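Local coordinates for protein with a SET domain within carboxy region (Cryptosporidium parvum, PDB 4LDG) that is of unconfirmed function but probably acts as a histone H4 methyltransferase through its SET domain, at residues T104-M107 and N108-V111; N118-E121 and K122-K125; Y128-C131 and I132-I136; S87-V90 and S91-A94. One frame throughout, in Å; residues are numbered along the deposited sequence.

Contact 1: residues T104-M107 and N108-V111; sequences TIDM and NYKV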
loop_
_atom_site.group_PDB
_atom_site.type_symbol
_atom_site.label_atom_id
_atom_site.label_comp_id
_atom_site.label_asym_id
_atom_site.label_seq_id
_atom_site.Cartn_x
_atom_site.Cartn_y
_atom_site.Cartn_z
ATOM N N THR A 104 -3.996 0.962 18.524
ATOM C CA THR A 104 -4.020 0.093 17.354
ATOM C C THR A 104 -2.693 0.147 16.616
ATOM O O THR A 104 -2.210 -0.872 16.150
ATOM C CB THR A 104 -5.178 0.476 16.434
ATOM O OG1 THR A 104 -6.411 0.316 17.162
ATOM C CG2 THR A 104 -5.195 -0.384 15.170
ATOM N N ILE A 105 -2.090 1.334 16.555
ATOM C CA ILE A 105 -0.854 1.559 15.820
ATOM C C ILE A 105 0.269 1.957 16.763
ATOM O O ILE A 105 0.076 2.843 17.611
ATOM C CB ILE A 105 -1.052 2.689 14.802
ATOM C CG1 ILE A 105 -1.982 2.183 13.701
ATOM C CG2 ILE A 105 0.299 3.137 14.227
ATOM C CD1 ILE A 105 -2.747 3.259 13.021
ATOM N N ASP A 106 1.417 1.287 16.642
ATOM C CA ASP A 106 2.605 1.633 17.430
ATOM C C ASP A 106 3.291 2.733 16.674
ATOM O O ASP A 106 3.812 2.490 15.587
ATOM C CB ASP A 106 3.537 0.434 17.539
ATOM C CG ASP A 106 4.784 0.724 18.385
ATOM O OD1 ASP A 106 5.025 -0.058 19.348
ATOM O OD2 ASP A 106 5.511 1.718 18.079
ATOM N N MET A 107 3.297 3.924 17.263
ATOM C CA MET A 107 3.850 5.118 16.633
ATOM C C MET A 107 5.381 5.159 16.631
ATOM O O MET A 107 5.979 5.953 15.907
ATOM C CB MET A 107 3.284 6.370 17.312
ATOM C CG MET A 107 2.226 7.121 16.492
ATOM S SD MET A 107 0.607 6.338 16.345
ATOM C CE MET A 107 -0.325 7.240 17.560
ATOM N N ASN A 108 6.020 4.301 17.417
ATOM C CA ASN A 108 7.473 4.264 17.466
ATOM C C ASN A 108 7.992 3.478 16.260
ATOM O O ASN A 108 8.921 3.914 15.577
ATOM C CB ASN A 108 7.991 3.702 18.803
ATOM C CG ASN A 108 7.439 4.463 20.005
ATOM O OD1 ASN A 108 7.537 5.693 20.077
ATOM N ND2 ASN A 108 6.820 3.741 20.937
ATOM N N TYR A 109 7.356 2.353 15.957
ATOM C CA TYR A 109 7.806 1.505 14.855
ATOM C C TYR A 109 6.987 1.610 13.557
ATOM O O TYR A 109 7.385 1.058 12.541
ATOM C CB TYR A 109 7.891 0.056 15.343
ATOM C CG TYR A 109 8.960 -0.125 16.411
ATOM C CD1 TYR A 109 10.273 -0.340 16.053
ATOM C CD2 TYR A 109 8.654 -0.056 17.767
ATOM C CE1 TYR A 109 11.266 -0.478 17.003
ATOM C CE2 TYR A 109 9.638 -0.198 18.729
ATOM C CZ TYR A 109 10.945 -0.405 18.335
ATOM O OH TYR A 109 11.944 -0.558 19.257
ATOM N N LYS A 110 5.863 2.324 13.597
ATOM C CA LYS A 110 4.944 2.501 12.460
ATOM C C LYS A 110 4.406 1.153 11.957
ATOM O O LYS A 110 4.546 0.797 10.782
ATOM C CB LYS A 110 5.616 3.299 11.333
ATOM C CG LYS A 110 6.292 4.600 11.780
ATOM C CD LYS A 110 5.456 5.852 11.522
ATOM C CE LYS A 110 6.324 7.043 11.094
ATOM N NZ LYS A 110 6.931 6.837 9.735
ATOM N N VAL A 111 3.829 0.391 12.882
ATOM C CA VAL A 111 3.222 -0.881 12.575
ATOM C C VAL A 111 1.829 -0.895 13.107
ATOM O O VAL A 111 1.513 -0.212 14.086
ATOM C CB VAL A 111 3.954 -2.091 13.187
ATOM C CG1 VAL A 111 5.282 -2.303 12.494
ATOM C CG2 VAL A 111 4.160 -1.917 14.686
#
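Asp106 and Val111 pair across a tight beta hairpin as an antiparallel hydrogen-bonded pair, and the turn between them carries a G1 beta bulge. The backbone bonds come first. Asp106 N gives its hydrogen to Val111 O at 3.0 Å, while Asp106 O receives weak bonds from both Lys110 N and Val111 N, since the two residues of the bulge face the one aspartate. Lys110 takes the left-handed conformation (phi 59°) usual at the first position of a G1 bulge. The second group of bonds belongs to the carboxylate. With CG anti to the backbone N (chi1 -178°), Asp106 swings its acid over the turn, and OD2 takes two amides: Asn108 N at 2.7 Å, met nearly along the C-O axis, and Tyr109 N at 2.9 Å, from above the carboxylate plane. The same oxygen lies at the edge of the Tyr109 ring, 3.6 Å from CD2. Apolar contact is slight, CB of Asp106 meeting CG2 of Val111 at 3.7 Å; Tyr33 of helix 15-36 also touches Asp106 and Val111. The bond to Asn108 makes an Asx turn, which the bond to Tyr109 extends into an Asx motif, and both donors would probably ease the carboxylate's negative charge.

Contact 2: residues N118-E121 and K122-K125; sequences NYSE and KWKK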
loop_
_atom_site.group_PDB
_atom_site.type_symbol
_atom_site.label_atom_id
_atom_site.label_comp_id
_atom_site.label_asym_id
_atom_site.label_seq_id
_atom_site.Cartn_x
_atom_site.Cartn_y
_atom_site.Cartn_z
ATOM N N ASN A 118 -11.794 -7.058 13.154
ATOM C CA ASN A 118 -12.911 -7.045 14.092
ATOM C C ASN A 118 -13.507 -5.650 14.342
ATOM O O ASN A 118 -14.490 -5.516 15.057
ATOM C CB ASN A 118 -12.471 -7.683 15.415
ATOM C CG ASN A 118 -11.205 -7.052 15.984
ATOM O OD1 ASN A 118 -10.225 -6.842 15.275
ATOM N ND2 ASN A 118 -11.226 -6.738 17.249
ATOM N N TYR A 119 -12.924 -4.619 13.742
ATOM C CA TYR A 119 -13.382 -3.246 13.944
ATOM C C TYR A 119 -14.526 -2.953 13.008
ATOM O O TYR A 119 -14.568 -3.485 11.896
ATOM C CB TYR A 119 -12.281 -2.235 13.600
ATOM C CG TYR A 119 -11.146 -2.099 14.566
ATOM C CD1 TYR A 119 -10.934 -3.022 15.579
ATOM C CD2 TYR A 119 -10.273 -1.034 14.464
ATOM C CE1 TYR A 119 -9.875 -2.878 16.456
ATOM C CE2 TYR A 119 -9.217 -0.879 15.343
ATOM C CZ TYR A 119 -9.001 -1.810 16.322
ATOM O OH TYR A 119 -7.946 -1.684 17.205
ATOM N N SER A 120 -15.437 -2.073 13.426
ATOM C CA SER A 120 -16.557 -1.649 12.576
ATOM C C SER A 120 -16.025 -0.881 11.387
ATOM O O SER A 120 -14.866 -0.452 11.378
ATOM C CB SER A 120 -17.470 -0.710 13.344
ATOM O OG SER A 120 -16.718 0.441 13.675
ATOM N N GLU A 121 -16.876 -0.686 10.388
ATOM C CA GLU A 121 -16.508 0.060 9.180
ATOM C C GLU A 121 -15.991 1.441 9.529
ATOM O O GLU A 121 -14.931 1.816 9.094
ATOM C CB GLU A 121 -17.686 0.137 8.203
ATOM C CG GLU A 121 -17.945 -1.207 7.522
ATOM C CD GLU A 121 -16.728 -1.715 6.731
ATOM O OE1 GLU A 121 -15.961 -0.883 6.192
ATOM O OE2 GLU A 121 -16.509 -2.944 6.649
ATOM N N LYS A 122 -16.714 2.145 10.389
ATOM C CA LYS A 122 -16.305 3.461 10.871
ATOM C C LYS A 122 -14.857 3.464 11.346
ATOM O O LYS A 122 -14.058 4.348 10.985
ATOM C CB LYS A 122 -17.201 3.880 12.022
ATOM C CG LYS A 122 -16.575 4.973 12.867
ATOM C CD LYS A 122 -17.478 5.419 14.008
ATOM C CE LYS A 122 -16.871 6.642 14.678
ATOM N NZ LYS A 122 -17.187 6.686 16.113
ATOM N N TRP A 123 -14.522 2.477 12.170
ATOM C CA TRP A 123 -13.208 2.436 12.777
ATOM C C TRP A 123 -12.123 1.893 11.854
ATOM O O TRP A 123 -10.987 2.279 11.982
ATOM C CB TRP A 123 -13.238 1.700 14.122
ATOM C CG TRP A 123 -13.750 2.559 15.179
ATOM C CD1 TRP A 123 -15.004 2.563 15.675
ATOM C CD2 TRP A 123 -13.048 3.611 15.853
ATOM N NE1 TRP A 123 -15.126 3.515 16.630
ATOM C CE2 TRP A 123 -13.937 4.173 16.768
ATOM C CE3 TRP A 123 -11.739 4.103 15.796
ATOM C CZ2 TRP A 123 -13.581 5.227 17.618
ATOM C CZ3 TRP A 123 -11.376 5.154 16.669
ATOM C CH2 TRP A 123 -12.288 5.696 17.549
ATOM N N LYS A 124 -12.450 1.040 10.900
ATOM C CA LYS A 124 -11.451 0.721 9.878
ATOM C C LYS A 124 -11.078 1.934 9.037
ATOM O O LYS A 124 -9.891 2.140 8.721
ATOM C CB LYS A 124 -11.947 -0.370 8.944
ATOM C CG LYS A 124 -12.056 -1.747 9.563
ATOM C CD LYS A 124 -12.857 -2.639 8.625
ATOM C CE LYS A 124 -12.617 -4.099 8.955
ATOM N NZ LYS A 124 -13.705 -4.908 8.369
ATOM N N LYS A 125 -12.093 2.715 8.654
ATOM C CA LYS A 125 -11.859 3.949 7.928
ATOM C C LYS A 125 -10.939 4.894 8.716
ATOM O O LYS A 125 -10.026 5.489 8.156
ATOM C CB LYS A 125 -13.179 4.661 7.629
ATOM C CG LYS A 125 -13.015 5.962 6.836
ATOM C CD LYS A 125 -14.304 6.762 6.695
ATOM C CE LYS A 125 -14.097 7.899 5.697
ATOM N NZ LYS A 125 -15.232 8.882 5.609
#
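Ser120 caps the first turn of helix 121-134 at Trp123 N, standing at the N-cap position. OG, held between the backbone N and the carbonyl carbon (chi1 63°), is placed to accept a weak capping bond from Trp123 N at 3.4 Å. The hydroxyl also lies in the plane of the indole, at its edge beside CD1. The regular helical bonds start here, Lys124 N giving to Ser120 O at 2.9 Å and Lys125 N to Glu121 O at 3.0 Å, the latter almost straight (173° at the hydrogen).

Lys124 can be followed outward from this turn. Its CB rests near the carbonyl oxygens of Glu121 and Ser120, and CG lies against Ser120 O while also approaching CB of Tyr119 at 4.1 Å. From there the chain is extended, so that CD and CE run along the residue before the cap, CE coming 3.6 Å from Tyr119 O. At the tip, NZ forms a long salt bridge with Glu121 OE2, whose own chain bends at chi2 (-59°) to bring the acid round; NZ has a further weak, long ion pair with Asp161.

Tyr119 leans on the same turn from the loop. Its ring approaches Trp123 obliquely, both side chains also touch Ile100 of helix 98-104, and its hydroxyl is hydrogen-bonded to Thr104. The apolar part of this meeting is small: CD2 of Tyr119 stands 4.0 Å from CB of Trp123.

Contact 3: residues Y128-C131 and I132-I136; sequences YKYC and ILNEI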
loop_
_atom_site.group_PDB
_atom_site.type_symbol
_atom_site.label_atom_id
_atom_site.label_comp_id
_atom_site.label_asym_id
_atom_site.label_seq_id
_atom_site.Cartn_x
_atom_site.Cartn_y
_atom_site.Cartn_z
ATOM N N TYR A 128 -7.413 3.430 8.389
ATOM C CA TYR A 128 -6.889 3.571 7.037
ATOM C C TYR A 128 -6.461 5.000 6.723
ATOM O O TYR A 128 -5.355 5.254 6.241
ATOM C CB TYR A 128 -7.964 3.103 6.032
ATOM C CG TYR A 128 -8.258 1.605 6.085
ATOM C CD1 TYR A 128 -7.301 0.691 6.481
ATOM C CD2 TYR A 128 -9.492 1.117 5.713
ATOM C CE1 TYR A 128 -7.564 -0.648 6.496
ATOM C CE2 TYR A 128 -9.776 -0.235 5.749
ATOM C CZ TYR A 128 -8.794 -1.119 6.119
ATOM O OH TYR A 128 -9.075 -2.490 6.162
ATOM N N LYS A 129 -7.347 5.929 7.025
ATOM C CA LYS A 129 -7.061 7.346 6.889
ATOM C C LYS A 129 -5.792 7.712 7.646
ATOM O O LYS A 129 -4.911 8.391 7.109
ATOM C CB LYS A 129 -8.249 8.164 7.393
ATOM C CG LYS A 129 -8.071 9.664 7.250
ATOM C CD LYS A 129 -9.387 10.429 7.359
ATOM C CE LYS A 129 -9.080 11.907 7.450
ATOM N NZ LYS A 129 -10.255 12.816 7.231
ATOM N N TYR A 130 -5.671 7.240 8.879
ATOM C CA TYR A 130 -4.464 7.522 9.640
ATOM C C TYR A 130 -3.216 6.944 8.971
ATOM O O TYR A 130 -2.191 7.603 8.921
ATOM C CB TYR A 130 -4.589 7.008 11.079
ATOM C CG TYR A 130 -3.451 7.440 11.985
ATOM C CD1 TYR A 130 -3.525 8.633 12.725
ATOM C CD2 TYR A 130 -2.316 6.668 12.107
ATOM C CE1 TYR A 130 -2.509 9.024 13.562
ATOM C CE2 TYR A 130 -1.271 7.054 12.928
ATOM C CZ TYR A 130 -1.370 8.239 13.649
ATOM O OH TYR A 130 -0.325 8.615 14.460
ATOM N N CYS A 131 -3.274 5.700 8.504
ATOM C CA CYS A 131 -2.092 5.082 7.836
ATOM C C CYS A 131 -1.729 5.807 6.529
ATOM O O CYS A 131 -0.559 6.040 6.225
ATOM C CB CYS A 131 -2.340 3.621 7.534
ATOM S SG CYS A 131 -2.649 2.573 8.965
ATOM N N ILE A 132 -2.742 6.193 5.769
ATOM C CA ILE A 132 -2.486 6.892 4.520
ATOM C C ILE A 132 -1.709 8.180 4.774
ATOM O O ILE A 132 -0.711 8.449 4.115
ATOM C CB ILE A 132 -3.782 7.212 3.763
ATOM C CG1 ILE A 132 -4.356 5.927 3.197
ATOM C CG2 ILE A 132 -3.481 8.159 2.598
ATOM C CD1 ILE A 132 -5.741 6.069 2.623
ATOM N N LEU A 133 -2.171 8.971 5.742
ATOM C CA LEU A 133 -1.631 10.319 5.946
ATOM C C LEU A 133 -0.343 10.354 6.758
ATOM O O LEU A 133 0.438 11.275 6.596
ATOM C CB LEU A 133 -2.688 11.217 6.585
ATOM C CG LEU A 133 -3.842 11.593 5.654
ATOM C CD1 LEU A 133 -4.974 12.214 6.416
ATOM C CD2 LEU A 133 -3.376 12.538 4.558
ATOM N N ASN A 134 -0.109 9.365 7.615
ATOM C CA ASN A 134 1.140 9.307 8.391
ATOM C C ASN A 134 2.125 8.274 7.853
ATOM O O ASN A 134 3.077 7.939 8.521
ATOM C CB ASN A 134 0.817 9.016 9.866
ATOM C CG ASN A 134 0.006 10.118 10.484
ATOM O OD1 ASN A 134 0.486 11.239 10.617
ATOM N ND2 ASN A 134 -1.242 9.830 10.826
ATOM N N GLU A 135 1.862 7.750 6.655
ATOM C CA GLU A 135 2.786 6.860 5.941
ATOM C C GLU A 135 3.049 5.561 6.677
ATOM O O GLU A 135 4.175 5.105 6.740
ATOM C CB GLU A 135 4.119 7.556 5.634
ATOM C CG GLU A 135 4.009 8.851 4.846
ATOM C CD GLU A 135 3.818 8.656 3.348
ATOM O OE1 GLU A 135 3.750 7.494 2.864
ATOM O OE2 GLU A 135 3.734 9.682 2.632
ATOM N N ILE A 136 2.008 4.963 7.221
ATOM C CA ILE A 136 2.117 3.653 7.828
ATOM C C ILE A 136 1.837 2.633 6.727
ATOM O O ILE A 136 0.908 2.828 5.948
ATOM C CB ILE A 136 1.059 3.416 8.923
ATOM C CG1 ILE A 136 0.950 4.590 9.883
ATOM C CG2 ILE A 136 1.354 2.124 9.684
ATOM C CD1 ILE A 136 2.114 4.716 10.811
#
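Tyr130 O is gripped twice by Asn134, by the backbone N at 3.0 Å and by the side-chain ND2 at 3.1 Å, the two donors coming from opposite faces of the carbonyl plane. The amide does more than bond. With CG anti to the carbonyl carbon (chi1 -63°), Asn134 carries ND2 over the centre of the Tyr130 ring, 3.0 Å above its plane, with amide and ring planes 47° apart. The same nitrogen is hydrogen-bonded to Ser91, and OD1 accepts from Lys88 N, so the amide is held at both ends.

The helix then closes in a Schellman motif. Glu135 turns to positive phi (63°), which lets Ile136 N reach back to Cys131 O at 3.0 Å, in the carbonyl plane and on a lone pair. An apolar contact accompanies the motif, CB of Ile136 lying 3.7 Å from CB of Cys131.

This helix end packs on strands that fall within the SET-family sequence: Phe163 of strand 163-166 meets Cys131 and Ile132, and Leu235 and Phe244 of strands 230-237 and 240-247 pack on Tyr128 and Ile132, while Lys110 of the hairpin lies on Ile136.

Contact 4: residues S87-V90 and S91-A94; sequences SKRV and SFGA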
loop_
_atom_site.group_PDB
_atom_site.type_symbol
_atom_site.label_atom_id
_atom_site.label_comp_id
_atom_site.label_asym_id
_atom_site.label_seq_id
_atom_site.Cartn_x
_atom_site.Cartn_y
_atom_site.Cartn_z
ATOM N N SER A 87 1.935 13.200 14.771
ATOM C CA SER A 87 0.889 12.796 13.844
ATOM C C SER A 87 0.229 14.040 13.280
ATOM O O SER A 87 -0.058 15.009 14.015
ATOM C CB SER A 87 -0.198 11.989 14.552
ATOM O OG SER A 87 0.322 10.856 15.175
ATOM N N LYS A 88 -0.051 14.008 11.988
ATOM C CA LYS A 88 -0.708 15.156 11.359
ATOM C C LYS A 88 -2.124 15.329 11.935
ATOM O O LYS A 88 -2.870 14.346 12.053
ATOM C CB LYS A 88 -0.790 14.968 9.845
ATOM C CG LYS A 88 0.525 14.666 9.137
ATOM C CD LYS A 88 0.297 14.689 7.621
ATOM C CE LYS A 88 1.520 14.223 6.839
ATOM N NZ LYS A 88 1.109 13.854 5.446
ATOM N N ARG A 89 -2.493 16.566 12.291
ATOM C CA ARG A 89 -3.845 16.830 12.794
ATOM C C ARG A 89 -4.881 16.367 11.768
ATOM O O ARG A 89 -5.921 15.831 12.151
ATOM C CB ARG A 89 -4.069 18.316 13.117
ATOM C CG ARG A 89 -5.442 18.667 13.744
ATOM C CD ARG A 89 -5.670 17.872 15.010
ATOM N NE ARG A 89 -7.009 17.956 15.555
ATOM C CZ ARG A 89 -8.031 17.183 15.211
ATOM N NH1 ARG A 89 -7.936 16.250 14.252
ATOM N NH2 ARG A 89 -9.187 17.347 15.835
ATOM N N VAL A 90 -4.606 16.508 10.474
ATOM C CA VAL A 90 -5.626 16.099 9.485
ATOM C C VAL A 90 -5.840 14.600 9.382
ATOM O O VAL A 90 -6.754 14.183 8.682
ATOM C CB VAL A 90 -5.399 16.679 8.058
ATOM C CG1 VAL A 90 -5.581 18.185 8.115
ATOM C CG2 VAL A 90 -4.050 16.291 7.474
ATOM N N SER A 91 -5.030 13.807 10.079
ATOM C CA SER A 91 -5.060 12.345 9.922
ATOM C C SER A 91 -6.052 11.647 10.859
ATOM O O SER A 91 -6.259 10.434 10.756
ATOM C CB SER A 91 -3.666 11.763 10.110
ATOM O OG SER A 91 -3.225 11.894 11.445
ATOM N N PHE A 92 -6.658 12.411 11.762
ATOM C CA PHE A 92 -7.762 11.904 12.564
ATOM C C PHE A 92 -8.798 12.977 12.697
ATOM O O PHE A 92 -8.546 14.136 12.377
ATOM C CB PHE A 92 -7.302 11.424 13.929
ATOM C CG PHE A 92 -6.664 12.480 14.773
ATOM C CD1 PHE A 92 -7.382 13.108 15.769
ATOM C CD2 PHE A 92 -5.318 12.817 14.610
ATOM C CE1 PHE A 92 -6.803 14.096 16.550
ATOM C CE2 PHE A 92 -4.744 13.809 15.398
ATOM C CZ PHE A 92 -5.497 14.450 16.370
ATOM N N GLY A 93 -9.969 12.580 13.159
ATOM C CA GLY A 93 -11.093 13.496 13.299
ATOM C C GLY A 93 -11.133 14.093 14.692
ATOM O O GLY A 93 -10.209 14.799 15.108
ATOM N N ALA A 94 -12.213 13.817 15.409
ATOM C CA ALA A 94 -12.355 14.297 16.765
ATOM C C ALA A 94 -11.275 13.702 17.647
ATOM O O ALA A 94 -10.731 12.630 17.358
ATOM C CB ALA A 94 -13.734 13.972 17.306
#
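Arg89, in a short 3-10 turn, lays its guanidinium flat on the ring of Phe92, the residue just after that turn, in a cation-pi stack. The planes are 2° apart and the centres 4.2 Å, the overlap being offset toward the rim of the ring, where Arg89 NH1 sits 3.3 Å from Phe92 CE1. Two side-chain conformations prepare this. Arg89 starts out with CG on the opposite side from its amide nitrogen and then bends at chi2 (57°), which folds the chain back over its own turn; Phe92, whose chi1 of 61° tucks CG in over the main chain, sets its ring face under the guanidinium. Phe92 also touches Ile98 and Ile101 of helix 98-104.

A second polar knot lies at the start of the turn. Ser91 OG gives its proton to Lys88 O at 2.6 Å, in the carbonyl plane. Ser91 N reaches the same oxygen at 3.0 Å, but from well above that plane. The serine hydroxyl has a further partner in helix 121-134.

The stacked guanidinium is fixed in rotation by its end: Arg89 NH1 and Arg89 NH2 each lie 2.8 Å from Gly93 O, and NH1 makes an additional weak bond to the Phe92 carbonyl.

In the fold
The helix 121-134 runs through the set: contact 2 starts it at the surface, contact 3 ends it in the interior, and contacts 1 and 4 meet its C-terminal part. Contact 1 is partly buried, and contact 4, like contact 2, lies at the surface. Buried contact 3 combines a doubly bonded carbonyl with apolar packing, whereas the surface contacts use lysine and arginine charges along with backbone capping, and the hairpin of contact 1 relies on a carboxylate. Polar side-chain contacts join contacts 3 and 4, probably including Tyr130 with Ser87. Contact 1 meets contact 3 by packing, as between Ile105 and Tyr130, and contact 2 through the probable hydrogen bond of Thr104 with Tyr119.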